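Beta-gamma-crystallin (PDB 4IAU) is of unknown biological function but binds calcium and is built from the Greek key motifs of the beta/gamma-crystallin family. Local coordinates at residues Y42-A45 with D49-G52; V6-S11 with Q16-E21; R124-Y129 with G133-R138. All blocks are in the same frame, centred on the assembly; numbering follows the deposited sequence. Where two conformers were deposited one is given.

Contact 1. Residues Y42-A45 with D49-G52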
loop_
_atom_site.group_PDB
_atom_site.type_symbol
_atom_site.label_atom_id
_atom_site.label_comp_id
_atom_site.label_asym_id
_atom_site.label_seq_id
_atom_site.Cartn_x
_atom_site.Cartn_y
_atom_site.Cartn_z
ATOM N N TYR A 42 -4.635 -5.977 6.595
ATOM C CA TYR A 42 -4.495 -7.251 5.939
ATOM C C TYR A 42 -4.922 -8.375 6.876
ATOM O O TYR A 42 -4.642 -8.345 8.071
ATOM C CB TYR A 42 -3.034 -7.492 5.542
ATOM C CG TYR A 42 -2.444 -6.391 4.692
ATOM C CD1 TYR A 42 -1.892 -5.264 5.267
ATOM C CD2 TYR A 42 -2.446 -6.463 3.303
ATOM C CE1 TYR A 42 -1.370 -4.240 4.508
ATOM C CE2 TYR A 42 -1.896 -5.460 2.507
ATOM C CZ TYR A 42 -1.332 -4.340 3.121
ATOM O OH TYR A 42 -0.751 -3.328 2.418
ATOM N N GLN A 43 -5.510 -9.412 6.273
ATOM C CA GLN A 43 -5.968 -10.566 7.042
ATOM C C GLN A 43 -4.835 -11.412 7.588
ATOM O O GLN A 43 -4.999 -12.070 8.633
ATOM C CB GLN A 43 -6.898 -11.387 6.118
ATOM C CG GLN A 43 -7.480 -12.605 6.764
ATOM C CD GLN A 43 -8.502 -13.261 5.887
ATOM O OE1 GLN A 43 -8.359 -13.279 4.645
ATOM N NE2 GLN A 43 -9.529 -13.801 6.492
ATOM N N GLN A 44 -3.696 -11.465 6.888
ATOM C CA GLN A 44 -2.539 -12.214 7.307
ATOM C C GLN A 44 -1.442 -11.287 7.785
ATOM O O GLN A 44 -1.345 -10.123 7.379
ATOM C CB GLN A 44 -1.969 -13.068 6.159
ATOM C CG GLN A 44 -2.966 -13.977 5.490
ATOM C CD GLN A 44 -2.372 -14.682 4.292
ATOM O OE1 GLN A 44 -1.699 -14.067 3.462
ATOM N NE2 GLN A 44 -2.624 -15.987 4.206
ATOM N N ALA A 45 -0.549 -11.841 8.615
ATOM C CA ALA A 45 0.687 -11.137 9.014
ATOM C C ALA A 45 1.528 -10.832 7.794
ATOM O O ALA A 45 1.383 -11.412 6.722
ATOM C CB ALA A 45 1.456 -11.986 10.007
ATOM N N ASP A 49 1.621 -11.712 2.838
ATOM C CA ASP A 49 2.681 -12.346 2.045
ATOM C C ASP A 49 2.366 -13.789 1.679
ATOM O O ASP A 49 2.612 -14.203 0.550
ATOM C CB ASP A 49 4.022 -12.258 2.809
ATOM C CG ASP A 49 5.200 -12.580 1.924
ATOM O OD1 ASP A 49 5.291 -11.999 0.797
ATOM O OD2 ASP A 49 6.023 -13.408 2.338
ATOM N N ALA A 50 1.851 -14.587 2.634
ATOM C CA ALA A 50 1.680 -16.018 2.366
ATOM C C ALA A 50 0.716 -16.220 1.216
ATOM O O ALA A 50 0.904 -17.149 0.402
ATOM C CB ALA A 50 1.216 -16.732 3.609
ATOM N N SER A 51 -0.355 -15.432 1.154
ATOM C CA SER A 51 -1.338 -15.536 0.103
ATOM C C SER A 51 -0.954 -14.798 -1.169
ATOM O O SER A 51 -1.767 -14.717 -2.111
ATOM C CB SER A 51 -2.683 -15.004 0.577
ATOM O OG SER A 51 -2.613 -13.619 0.893
ATOM N N GLY A 52 0.222 -14.202 -1.228
ATOM C CA GLY A 52 0.590 -13.422 -2.397
ATOM C C GLY A 52 -0.421 -12.332 -2.692
ATOM O O GLY A 52 -0.714 -12.010 -3.838
HETATM O O HOH W 1 1.582 -13.919 5.514
#

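Contact 2. Residues V6-S11 with Q16-E21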
loop_
_atom_site.group_PDB
_atom_site.type_symbol
_atom_site.label_atom_id
_atom_site.label_comp_id
_atom_site.label_asym_id
_atom_site.label_seq_id
_atom_site.Cartn_x
_atom_site.Cartn_y
_atom_site.Cartn_z
ATOM N N VAL A 6 -3.742 5.970 13.207
ATOM C CA VAL A 6 -4.983 5.219 13.210
ATOM C C VAL A 6 -5.294 4.774 14.641
ATOM O O VAL A 6 -4.415 4.375 15.372
ATOM C CB VAL A 6 -4.942 4.037 12.214
ATOM C CG1 VAL A 6 -3.839 3.035 12.573
ATOM C CG2 VAL A 6 -6.290 3.348 12.121
ATOM N N THR A 7 -6.576 4.827 14.975
ATOM C CA THR A 7 -7.084 4.282 16.203
ATOM C C THR A 7 -7.789 2.955 15.899
ATOM O O THR A 7 -8.596 2.870 14.974
ATOM C CB THR A 7 -8.123 5.220 16.840
ATOM O OG1 THR A 7 -7.492 6.452 17.185
ATOM C CG2 THR A 7 -8.777 4.599 18.095
ATOM N N LEU A 8 -7.467 1.931 16.686
ATOM C CA LEU A 8 -8.076 0.626 16.585
ATOM C C LEU A 8 -8.659 0.260 17.932
ATOM O O LEU A 8 -8.113 0.569 18.982
ATOM C CB LEU A 8 -7.071 -0.457 16.150
ATOM C CG LEU A 8 -6.519 -0.283 14.723
ATOM C CD1 LEU A 8 -5.373 -1.216 14.482
ATOM C CD2 LEU A 8 -7.609 -0.486 13.736
ATOM N N VAL A 9 -9.842 -0.376 17.899
ATOM C CA VAL A 9 -10.591 -0.712 19.106
ATOM C C VAL A 9 -10.975 -2.186 19.063
ATOM O O VAL A 9 -11.421 -2.713 18.042
ATOM C CB VAL A 9 -11.844 0.177 19.238
ATOM C CG1 VAL A 9 -12.508 -0.054 20.589
ATOM C CG2 VAL A 9 -11.531 1.637 19.049
ATOM N N THR A 10 -10.776 -2.880 20.193
ATOM C CA THR A 10 -11.150 -4.270 20.341
ATOM C C THR A 10 -12.644 -4.402 20.525
ATOM O O THR A 10 -13.330 -3.466 20.902
ATOM C CB THR A 10 -10.415 -4.939 21.512
ATOM O OG1 THR A 10 -10.966 -4.389 22.687
ATOM C CG2 THR A 10 -8.937 -4.755 21.445
ATOM N N SER A 11 -13.144 -5.634 20.374
ATOM C CA SER A 11 -14.562 -5.880 20.622
ATOM C C SER A 11 -14.903 -5.572 22.074
ATOM O O SER A 11 -16.041 -5.254 22.378
ATOM C CB SER A 11 -14.910 -7.337 20.308
ATOM O OG SER A 11 -14.212 -8.225 21.129
ATOM N N GLN A 16 -6.198 1.500 20.970
ATOM C CA GLN A 16 -4.791 1.852 20.839
ATOM C C GLN A 16 -4.617 2.632 19.560
ATOM O O GLN A 16 -5.265 2.353 18.547
ATOM C CB GLN A 16 -3.929 0.581 20.799
ATOM C CG GLN A 16 -2.441 0.870 20.917
ATOM C CD GLN A 16 -1.592 -0.345 21.068
ATOM O OE1 GLN A 16 -2.070 -1.475 21.027
ATOM N NE2 GLN A 16 -0.287 -0.137 21.247
ATOM N N ASP A 17 -3.685 3.603 19.605
ATOM C CA ASP A 17 -3.334 4.355 18.415
ATOM C C ASP A 17 -1.977 3.861 17.891
ATOM O O ASP A 17 -1.105 3.492 18.638
ATOM C CB ASP A 17 -3.233 5.835 18.727
ATOM C CG ASP A 17 -4.530 6.475 19.203
ATOM O OD1 ASP A 17 -5.585 5.893 19.010
ATOM O OD2 ASP A 17 -4.414 7.601 19.808
ATOM N N PHE A 18 -1.846 3.895 16.555
ATOM C CA PHE A 18 -0.640 3.492 15.870
ATOM C C PHE A 18 -0.233 4.574 14.893
ATOM O O PHE A 18 -1.069 5.215 14.250
ATOM C CB PHE A 18 -0.900 2.204 15.094
ATOM C CG PHE A 18 -1.282 1.049 15.995
ATOM C CD1 PHE A 18 -2.624 0.874 16.354
ATOM C CD2 PHE A 18 -0.328 0.182 16.486
ATOM C CE1 PHE A 18 -3.003 -0.153 17.210
ATOM C CE2 PHE A 18 -0.707 -0.858 17.334
ATOM C CZ PHE A 18 -2.027 -1.011 17.703
ATOM N N THR A 19 1.101 4.738 14.733
ATOM C CA THR A 19 1.669 5.737 13.845
ATOM C C THR A 19 2.694 5.115 12.912
ATOM O O THR A 19 3.339 5.841 12.157
ATOM C CB THR A 19 2.345 6.864 14.627
ATOM O OG1 THR A 19 3.362 6.323 15.456
ATOM C CG2 THR A 19 1.318 7.557 15.530
ATOM N N SER A 20 2.877 3.803 12.934
ATOM C CA SER A 20 3.860 3.143 12.110
ATOM C C SER A 20 3.385 1.764 11.727
ATOM O O SER A 20 2.430 1.236 12.307
ATOM C CB SER A 20 5.205 3.085 12.830
ATOM O OG SER A 20 5.085 2.219 13.930
ATOM N N GLU A 21 4.073 1.136 10.795
ATOM C CA GLU A 21 3.686 -0.169 10.285
ATOM C C GLU A 21 3.755 -1.242 11.362
ATOM O O GLU A 21 4.658 -1.252 12.189
ATOM C CB GLU A 21 4.534 -0.569 9.072
ATOM C CG GLU A 21 5.971 -0.966 9.371
ATOM C CD GLU A 21 6.707 -1.421 8.140
ATOM O OE1 GLU A 21 6.367 -2.537 7.662
ATOM O OE2 GLU A 21 7.525 -0.684 7.588
#

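Contact 3. Residues R124-Y129 with G133-R138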
loop_
_atom_site.group_PDB
_atom_site.type_symbol
_atom_site.label_atom_id
_atom_site.label_comp_id
_atom_site.label_asym_id
_atom_site.label_seq_id
_atom_site.Cartn_x
_atom_site.Cartn_y
_atom_site.Cartn_z
ATOM N N ARG A 124 5.952 8.007 -15.655
ATOM C CA ARG A 124 6.121 7.098 -16.792
ATOM C C ARG A 124 6.739 5.812 -16.264
ATOM O O ARG A 124 7.705 5.810 -15.518
ATOM C CB ARG A 124 7.047 7.707 -17.870
ATOM C CG ARG A 124 6.441 8.891 -18.548
ATOM C CD ARG A 124 7.094 9.174 -19.881
ATOM N NE ARG A 124 6.355 8.243 -20.784
ATOM C CZ ARG A 124 5.181 8.435 -21.376
ATOM N NH1 ARG A 124 4.473 9.569 -21.251
ATOM N NH2 ARG A 124 4.704 7.445 -22.129
ATOM N N LEU A 125 6.118 4.699 -16.654
ATOM C CA LEU A 125 6.427 3.375 -16.148
ATOM C C LEU A 125 7.084 2.552 -17.263
ATOM O O LEU A 125 6.511 2.435 -18.359
ATOM C CB LEU A 125 5.155 2.660 -15.706
ATOM C CG LEU A 125 4.609 3.145 -14.338
ATOM C CD1 LEU A 125 4.122 4.569 -14.340
ATOM C CD2 LEU A 125 3.503 2.199 -13.910
ATOM N N TYR A 126 8.205 1.926 -16.931
ATOM C CA TYR A 126 9.064 1.208 -17.871
ATOM C C TYR A 126 9.320 -0.204 -17.419
ATOM O O TYR A 126 9.429 -0.496 -16.214
ATOM C CB TYR A 126 10.419 1.921 -17.979
ATOM C CG TYR A 126 10.394 3.320 -18.443
ATOM C CD1 TYR A 126 10.148 4.348 -17.535
ATOM C CD2 TYR A 126 10.679 3.679 -19.773
ATOM C CE1 TYR A 126 10.147 5.672 -17.971
ATOM C CE2 TYR A 126 10.680 4.991 -20.203
ATOM C CZ TYR A 126 10.407 5.988 -19.290
ATOM O OH TYR A 126 10.403 7.307 -19.628
ATOM N N GLU A 127 9.472 -1.126 -18.373
ATOM C CA GLU A 127 9.762 -2.534 -18.140
ATOM C C GLU A 127 11.274 -2.812 -18.359
ATOM O O GLU A 127 11.675 -3.949 -18.453
ATOM C CB GLU A 127 8.909 -3.403 -18.987
ATOM C CG GLU A 127 7.436 -3.357 -18.609
ATOM C CD GLU A 127 6.617 -4.412 -19.365
ATOM O OE1 GLU A 127 7.170 -5.233 -20.112
ATOM O OE2 GLU A 127 5.390 -4.361 -19.230
ATOM N N GLN A 128 12.073 -1.758 -18.411
ATOM C CA GLN A 128 13.532 -1.837 -18.372
ATOM C C GLN A 128 14.044 -0.868 -17.356
ATOM O O GLN A 128 13.335 0.099 -17.018
ATOM C CB GLN A 128 14.097 -1.499 -19.768
ATOM C CG GLN A 128 13.776 -2.515 -20.812
ATOM C CD GLN A 128 14.275 -2.116 -22.175
ATOM O OE1 GLN A 128 15.496 -1.897 -22.370
ATOM N NE2 GLN A 128 13.319 -2.048 -23.088
ATOM N N TYR A 129 15.245 -1.080 -16.841
ATOM C CA TYR A 129 15.841 -0.141 -15.917
ATOM C C TYR A 129 16.150 1.173 -16.629
ATOM O O TYR A 129 16.325 1.270 -17.863
ATOM C CB TYR A 129 17.112 -0.746 -15.326
ATOM C CG TYR A 129 16.903 -1.993 -14.533
ATOM C CD1 TYR A 129 15.977 -2.021 -13.486
ATOM C CD2 TYR A 129 17.637 -3.130 -14.800
ATOM C CE1 TYR A 129 15.785 -3.175 -12.741
ATOM C CE2 TYR A 129 17.449 -4.264 -14.044
ATOM C CZ TYR A 129 16.510 -4.294 -13.035
ATOM O OH TYR A 129 16.353 -5.411 -12.224
ATOM N N GLY A 133 13.262 1.882 -23.222
ATOM C CA GLY A 133 12.134 1.196 -23.805
ATOM C C GLY A 133 10.835 1.958 -23.752
ATOM O O GLY A 133 10.784 3.145 -23.392
ATOM N N PRO A 134 9.743 1.288 -24.120
ATOM C CA PRO A 134 8.419 1.937 -24.104
ATOM C C PRO A 134 7.937 2.176 -22.671
ATOM O O PRO A 134 8.341 1.485 -21.731
ATOM C CB PRO A 134 7.487 0.945 -24.801
ATOM C CG PRO A 134 8.415 -0.046 -25.480
ATOM C CD PRO A 134 9.691 -0.069 -24.647
ATOM N N SER A 135 7.053 3.160 -22.545
ATOM C CA SER A 135 6.489 3.490 -21.253
ATOM C C SER A 135 5.024 3.818 -21.340
ATOM O O SER A 135 4.508 4.214 -22.367
ATOM C CB SER A 135 7.242 4.614 -20.567
ATOM O OG SER A 135 7.201 5.751 -21.366
ATOM N N THR A 136 4.345 3.699 -20.204
ATOM C CA THR A 136 2.994 4.108 -20.011
ATOM C C THR A 136 2.945 5.231 -18.975
ATOM O O THR A 136 3.732 5.257 -18.061
ATOM C CB THR A 136 2.006 3.009 -19.579
ATOM O OG1 THR A 136 2.543 2.347 -18.413
ATOM C CG2 THR A 136 1.760 1.954 -20.597
ATOM N N ARG A 137 1.992 6.148 -19.108
ATOM C CA ARG A 137 1.804 7.228 -18.178
ATOM C C ARG A 137 0.717 6.888 -17.178
ATOM O O ARG A 137 -0.358 6.437 -17.552
ATOM C CB ARG A 137 1.445 8.557 -18.859
ATOM C CG ARG A 137 1.302 9.673 -17.830
ATOM C CD ARG A 137 0.726 10.971 -18.269
ATOM N NE ARG A 137 1.703 11.775 -18.924
ATOM C CZ ARG A 137 2.139 11.692 -20.179
ATOM N NH1 ARG A 137 1.615 10.723 -20.921
ATOM N NH2 ARG A 137 3.056 12.529 -20.677
ATOM N N ARG A 138 1.002 7.139 -15.915
ATOM C CA ARG A 138 -0.003 7.008 -14.854
ATOM C C ARG A 138 0.125 8.161 -13.879
ATOM O O ARG A 138 1.227 8.551 -13.473
ATOM C CB ARG A 138 0.095 5.676 -14.121
ATOM C CG ARG A 138 -0.269 4.447 -14.922
ATOM C CD ARG A 138 -1.755 4.398 -15.267
ATOM N NE ARG A 138 -2.144 3.184 -15.961
ATOM C CZ ARG A 138 -2.033 2.959 -17.270
ATOM N NH1 ARG A 138 -1.519 3.874 -18.041
ATOM N NH2 ARG A 138 -2.471 1.793 -17.731
HETATM O O HOH W 2 4.933 0.470 -19.800
HETATM O O HOH W 3 10.344 -0.204 -21.056
#

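Contact 1. Residues Y42-A45 with D49-G52
Gln44, just before the short helix 45-48, reaches Ser51, shortly after it, and its side chain carries most of the contact. From CB the chain leaves with CG opposite the carbonyl carbon (chi1 -53°) and continues extended (chi2 174°), which carries the amide onto the turn at 49-52. There Gln44 CD lies 3.7 Å from Ser51 CB. At the tip, OE1 meets two donor groups of one residue. Ser51 N donates to Gln44 OE1 at 3.0 Å, in the carbonyl plane and on a lone pair. Ser51 OG donates to Gln44 OE1 at 2.8 Å from well above that plane, although Asn48 O competes for the same hydroxyl while Ser55 N donates to it. The other branch, Gln44 NE2, lies 3.8 Å from Ser51 CB, with the Ala50 methyl slightly farther off. A water is held between Ala45 O (2.8 Å) and Ala50 N (3.0 Å). Residues 49-52 form a type I turn, and Gly52, with positive phi, is the C-prime residue of a Schellman motif ending helix 45-48. The unit lies at the surface between strands 38-42 and 57-61, with Asp49 OD1 hydrogen-bonded to His91, next to the calcium ligand Lys90.

Contact 2. Residues V6-S11 with Q16-E21
Val6, Leu8 and Phe18 pack together on the buried face of this antiparallel pair. Phe18 CG stands opposite the carbonyl carbon (chi1 -62°), which turns the ring back under its own strand, with its CD1-CE1 side toward Leu8. Leu8 CD1 meets Phe18 CE1 at 3.8 Å, the side chains crossing at about a right angle, while Val6 CG1 lies 4.0 Å from Phe18 CB. Val32, Phe41 and Phe76 extend this apolar layer, Phe76 meeting the Phe18 ring edge-to-face. Val6 and Phe18 exchange N-H...O bonds of 3.0 Å (Val6 N to Phe18 O) and 2.9 Å (Phe18 N to Val6 O), and Leu8 and Gln16 form a second such ring. These strands form the first hairpin of a crystallin-type Greek key domain, with 15-18 on the rim of its sheet and 5-9 paired on its other flank with 31-36. On the opposite face the contact is sparser. Thr7 and Asp17, a non-hydrogen-bonded pair, lie side by side, and Thr7 OG1 donates to Asp17 OD1 at 2.7 Å, approaching 50° out of the carboxylate plane. Asp17 is exposed. Gln16, at the edge of the Leu8-Phe18 face, is exposed too and carries its amide away from strand 5-9.

Contact 3. Residues R124-Y129 with G133-R138
Arg124 and Ser135 make the main polar side-chain contact of this hairpin. Arg124 approaches side-on and holds one oxygen with two nitrogens: NE donates to Ser135 OG at 2.7 Å, nearly straight at 167°, and NH2 of Arg124 reaches the same OG at 3.1 Å. The oxygen lies in the guanidinium plane, and a bend at chi3 (84°) turns that plane over the partner strand. A weak bond from NH2 to Ser135 O adds to the grip. The charged contact follows. Arg124 NH1 sits 3.1 Å from Arg137 NH1, over one face of the Arg137 guanidinium, with the two planes 82° apart. Both arginines gather round the carboxylate of Glu162, which forms a salt bridge with Arg137 and a long, weak ion pair with Arg124, so the shared anion probably offsets the closeness of the two cations.

Backbone bonding centres on Leu125 and Thr136, a hydrogen-bonded antiparallel pair: Leu125 N to Thr136 O is 2.8 Å and Thr136 N to Leu125 O is 3.1 Å. Strands 123-126 and 135-138 thus form a beta hairpin within the beta/gamma-crystallin domain, 135-138 lying at the rim of a sheet whose other flank is 158-161. CA-H...O contacts reinforce the ladder, Arg124 CA facing Thr136 O and Ser135 CA facing Leu125 O. Beyond Tyr126 the strands diverge, and a water bridges them, accepting from Glu127 N at 3.0 Å and donating to Pro134 O at 2.7 Å.

A CH-pi contact covers one face of the Tyr126 ring, where Ser135 CB lies 3.6 Å from the centroid; Gly133 O comes to the ring edge. Apolar contact is slighter: Leu125 CD1 touches Arg138 CB on the other face of the sheet, where Leu125 also packs on Met159 of strand 158-161.

Along the chain the order is contact 2, contact 1, contact 3, each closing before the next opens. Contacts 2 and 3 are hairpins at the rims of separate antiparallel sheets, their centres about 37 Å apart on opposite sides of the chain's centre. Contact 1 lies mostly in loops, starting at the end of strand 38-42; its centre lies about 19 Å from that of contact 2 and 29 Å from contact 3's. A hydrogen bond between Glu21 OE1 and Tyr47 OH ties the end of contact 2 to helix 45-48, which contact 1 brackets. Tyr42 and Asp49 bond to Phe94 and His91 of the domain holding contact 3, consistent with contact 1 lying near the interdomain interface.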